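Local coordinates for protein peptidoglycan D,D-transpeptidase FtsI (Yersinia pestis, PDB 6SYN) that probably cross-links peptidoglycan strands during cell division as a class B penicillin-binding protein and D,D-transpeptidase, at residues A429-A437 with L503-A512. Sequence-based numbering, arbitrary orientation.
Sequences AAIKGYRIA and LRTMNIEPDA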
loop_
_atom_site.group_PDB
_atom_site.type_symbol
_atom_site.label_atom_id
_atom_site.label_comp_id
_atom_site.label_asym_id
_atom_site.label_seq_id
_atom_site.Cartn_x
_atom_site.Cartn_y
_atom_site.Cartn_z
ATOM N N ALA A 429 -10.744 -10.535 12.160
ATOM C CA ALA A 429 -9.976 -9.291 12.414
ATOM C C ALA A 429 -10.112 -8.835 13.874
ATOM O O ALA A 429 -9.429 -7.865 14.233
ATOM C CB ALA A 429 -10.444 -8.205 11.483
ATOM N N ALA A 430 -10.959 -9.484 14.682
ATOM C CA ALA A 430 -11.221 -9.093 16.089
ATOM C C ALA A 430 -9.901 -9.088 16.863
ATOM O O ALA A 430 -9.108 -10.033 16.681
ATOM C CB ALA A 430 -12.228 -10.014 16.734
ATOM N N ILE A 431 -9.696 -8.050 17.679
ATOM C CA ILE A 431 -8.476 -7.827 18.504
ATOM C C ILE A 431 -8.870 -7.945 19.973
ATOM O O ILE A 431 -9.829 -7.266 20.373
ATOM C CB ILE A 431 -7.863 -6.447 18.206
ATOM C CG1 ILE A 431 -7.710 -6.229 16.701
ATOM C CG2 ILE A 431 -6.556 -6.257 18.967
ATOM C CD1 ILE A 431 -6.628 -5.260 16.328
ATOM N N LYS A 432 -8.134 -8.748 20.739
ATOM C CA LYS A 432 -8.441 -9.031 22.161
ATOM C C LYS A 432 -8.243 -7.744 22.974
ATOM O O LYS A 432 -7.112 -7.210 22.985
ATOM C CB LYS A 432 -7.568 -10.178 22.685
ATOM C CG LYS A 432 -7.796 -11.539 22.036
ATOM C CD LYS A 432 -9.167 -12.139 22.295
ATOM C CE LYS A 432 -9.340 -13.523 21.699
ATOM N NZ LYS A 432 -8.722 -14.580 22.534
ATOM N N GLY A 433 -9.320 -7.257 23.599
ATOM C CA GLY A 433 -9.300 -6.139 24.560
ATOM C C GLY A 433 -9.540 -4.794 23.898
ATOM O O GLY A 433 -9.389 -3.770 24.594
ATOM N N TYR A 434 -9.904 -4.786 22.612
ATOM C CA TYR A 434 -10.153 -3.559 21.810
ATOM C C TYR A 434 -11.427 -3.733 20.981
ATOM O O TYR A 434 -11.700 -4.862 20.516
ATOM C CB TYR A 434 -8.988 -3.263 20.863
ATOM C CG TYR A 434 -7.694 -2.843 21.518
ATOM C CD1 TYR A 434 -7.443 -1.518 21.832
ATOM C CD2 TYR A 434 -6.700 -3.771 21.789
ATOM C CE1 TYR A 434 -6.245 -1.128 22.411
ATOM C CE2 TYR A 434 -5.499 -3.399 22.373
ATOM C CZ TYR A 434 -5.269 -2.071 22.685
ATOM O OH TYR A 434 -4.085 -1.704 23.257
ATOM N N ARG A 435 -12.161 -2.631 20.800
ATOM C CA ARG A 435 -13.313 -2.496 19.873
ATOM C C ARG A 435 -12.805 -1.929 18.547
ATOM O O ARG A 435 -11.966 -0.998 18.589
ATOM C CB ARG A 435 -14.361 -1.536 20.440
ATOM C CG ARG A 435 -14.826 -1.851 21.855
ATOM C CD ARG A 435 -15.447 -0.629 22.508
ATOM N NE ARG A 435 -16.497 -0.021 21.700
ATOM C CZ ARG A 435 -17.015 1.190 21.903
ATOM N NH1 ARG A 435 -16.580 1.953 22.896
ATOM N NH2 ARG A 435 -17.972 1.640 21.108
ATOM N N ILE A 436 -13.295 -2.450 17.418
ATOM C CA ILE A 436 -12.837 -2.038 16.058
ATOM C C ILE A 436 -14.049 -1.807 15.150
ATOM O O ILE A 436 -15.061 -2.504 15.310
ATOM C CB ILE A 436 -11.843 -3.050 15.443
ATOM C CG1 ILE A 436 -12.497 -4.377 15.051
ATOM C CG2 ILE A 436 -10.648 -3.267 16.360
ATOM C CD1 ILE A 436 -11.566 -5.316 14.319
ATOM N N ALA A 437 -13.922 -0.839 14.241
ATOM C CA ALA A 437 -14.897 -0.510 13.179
ATOM C C ALA A 437 -14.262 -0.809 11.815
ATOM O O ALA A 437 -13.470 0.023 11.317
ATOM C CB ALA A 437 -15.321 0.931 13.308
ATOM N N LEU A 503 -1.667 -0.890 18.026
ATOM C CA LEU A 503 -2.312 -0.380 19.273
ATOM C C LEU A 503 -1.378 -0.586 20.473
ATOM O O LEU A 503 -1.318 0.312 21.332
ATOM C CB LEU A 503 -3.648 -1.096 19.494
ATOM C CG LEU A 503 -4.782 -0.649 18.573
ATOM C CD1 LEU A 503 -5.850 -1.721 18.450
ATOM C CD2 LEU A 503 -5.385 0.659 19.061
ATOM N N ARG A 504 -0.679 -1.725 20.512
ATOM C CA ARG A 504 0.203 -2.138 21.637
ATOM C C ARG A 504 1.546 -1.401 21.561
ATOM O O ARG A 504 1.974 -0.865 22.603
ATOM C CB ARG A 504 0.382 -3.661 21.645
ATOM C CG ARG A 504 -0.788 -4.417 22.260
ATOM C CD ARG A 504 -1.123 -3.938 23.664
ATOM N NE ARG A 504 -2.220 -4.560 24.407
ATOM C CZ ARG A 504 -2.978 -5.603 24.049
ATOM N NH1 ARG A 504 -3.928 -6.012 24.874
ATOM N NH2 ARG A 504 -2.822 -6.242 22.900
ATOM N N THR A 505 2.185 -1.376 20.389
ATOM C CA THR A 505 3.428 -0.600 20.133
ATOM C C THR A 505 3.220 0.849 20.582
ATOM O O THR A 505 4.071 1.374 21.312
ATOM C CB THR A 505 3.819 -0.610 18.649
ATOM O OG1 THR A 505 3.952 -1.958 18.198
ATOM C CG2 THR A 505 5.105 0.145 18.385
ATOM N N MET A 506 2.104 1.448 20.163
ATOM C CA MET A 506 1.761 2.878 20.375
ATOM C C MET A 506 1.112 3.083 21.751
ATOM O O MET A 506 0.632 4.209 22.005
ATOM C CB MET A 506 0.814 3.347 19.265
ATOM C CG MET A 506 1.445 3.263 17.883
ATOM S SD MET A 506 3.034 4.136 17.818
ATOM C CE MET A 506 2.467 5.828 17.948
ATOM N N ASN A 507 1.109 2.041 22.596
ATOM C CA ASN A 507 0.679 2.061 24.020
ATOM C C ASN A 507 -0.730 2.649 24.154
ATOM O O ASN A 507 -0.894 3.573 24.973
ATOM C CB ASN A 507 1.647 2.865 24.894
ATOM C CG ASN A 507 3.065 2.332 24.899
ATOM O OD1 ASN A 507 3.284 1.123 24.962
ATOM N ND2 ASN A 507 4.034 3.232 24.861
ATOM N N ILE A 508 -1.711 2.141 23.401
ATOM C CA ILE A 508 -3.110 2.674 23.417
ATOM C C ILE A 508 -3.920 1.934 24.486
ATOM O O ILE A 508 -3.952 0.692 24.449
ATOM C CB ILE A 508 -3.779 2.580 22.033
ATOM C CG1 ILE A 508 -2.940 3.249 20.939
ATOM C CG2 ILE A 508 -5.191 3.148 22.082
ATOM C CD1 ILE A 508 -2.706 4.733 21.144
ATOM N N GLU A 509 -4.554 2.687 25.392
ATOM C CA GLU A 509 -5.435 2.160 26.467
ATOM C C GLU A 509 -6.517 1.301 25.815
ATOM O O GLU A 509 -7.245 1.778 24.949
ATOM C CB GLU A 509 -6.031 3.307 27.291
ATOM C CG GLU A 509 -6.416 2.913 28.713
ATOM C CD GLU A 509 -5.294 2.972 29.745
ATOM O OE1 GLU A 509 -4.585 4.005 29.797
ATOM O OE2 GLU A 509 -5.131 1.987 30.506
ATOM N N PRO A 510 -6.611 -0.001 26.170
ATOM C CA PRO A 510 -7.691 -0.873 25.700
ATOM C C PRO A 510 -9.102 -0.287 25.860
ATOM O O PRO A 510 -9.260 0.658 26.601
ATOM C CB PRO A 510 -7.538 -2.118 26.586
ATOM C CG PRO A 510 -6.060 -2.171 26.891
ATOM C CD PRO A 510 -5.637 -0.721 27.004
ATOM N N ASP A 511 -10.084 -0.911 25.201
ATOM C CA ASP A 511 -11.362 -0.280 24.775
ATOM C C ASP A 511 -12.586 -1.050 25.297
ATOM O O ASP A 511 -13.677 -0.449 25.315
ATOM C CB ASP A 511 -11.392 -0.182 23.247
ATOM C CG ASP A 511 -11.857 1.160 22.716
ATOM O OD1 ASP A 511 -11.821 2.139 23.487
ATOM O OD2 ASP A 511 -12.254 1.215 21.541
ATOM N N ALA A 512 -12.443 -2.331 25.657
ATOM C CA ALA A 512 -13.453 -3.099 26.431
ATOM C C ALA A 512 -12.820 -4.378 26.991
ATOM O O ALA A 512 -12.397 -5.246 26.230
ATOM C CB ALA A 512 -14.660 -3.409 25.577
HETATM O O HOH W 1 -15.303 1.320 25.428
#
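The ring of Tyr434 lies between Leu503 and Pro510. Leu503 covers one face, with CD1 in a CH-pi contact 3.8 Å from the ring centroid and CB against CZ of Tyr434 on the same face, 3.7 Å away. CB of Pro510 lies over the opposite face. At the ring edge are the carbonyl O of Ile508 and the guanidinium of Arg504. That guanidinium stands nearly upright to the ring, at 77°, and turns its own face to CE2 of Tyr434, with CZ of Arg504 3.7 Å from it. A bend at chi2 (-54°) brings the Arg504 group back to this edge.

The phenol OH of Tyr434 donates a hydrogen bond of 2.7 Å to Ile508 O, slightly tilted from the carbonyl plane. A second, nearly straight bond runs from Asp511 N to Gly433 O, at 3.0 Å and in the carbonyl plane. Together they tie the tail to the backbone at Gly433 and to the hydroxyl of Tyr434. Gly433 has positive phi in the type II turn Ile431 to Tyr434.

The Arg435 and Asp511 side chains cross at about a right angle. NE of Arg435 and OD2 of Asp511 are 4.4 Å apart, with OD2 well out of the guanidinium plane, so only the charges attract. Arg435 is paired with Glu417, and Asp511 OD1 is bonded to Ser467.

Helix 492-505 ends in a Schellman motif, with Asn507 as C-prime residue. A largely extended tail, Ile508 to Pro510, then passes the loop between helix 406-416 and strand 437-446. Pro465 touches Leu503, Ile508 and Asp511. The contact thus joins the last modelled helix to the approach of an outermost sheet strand, which carries Thr440, Gly441, Thr442 and Lys444 of the ligand pocket.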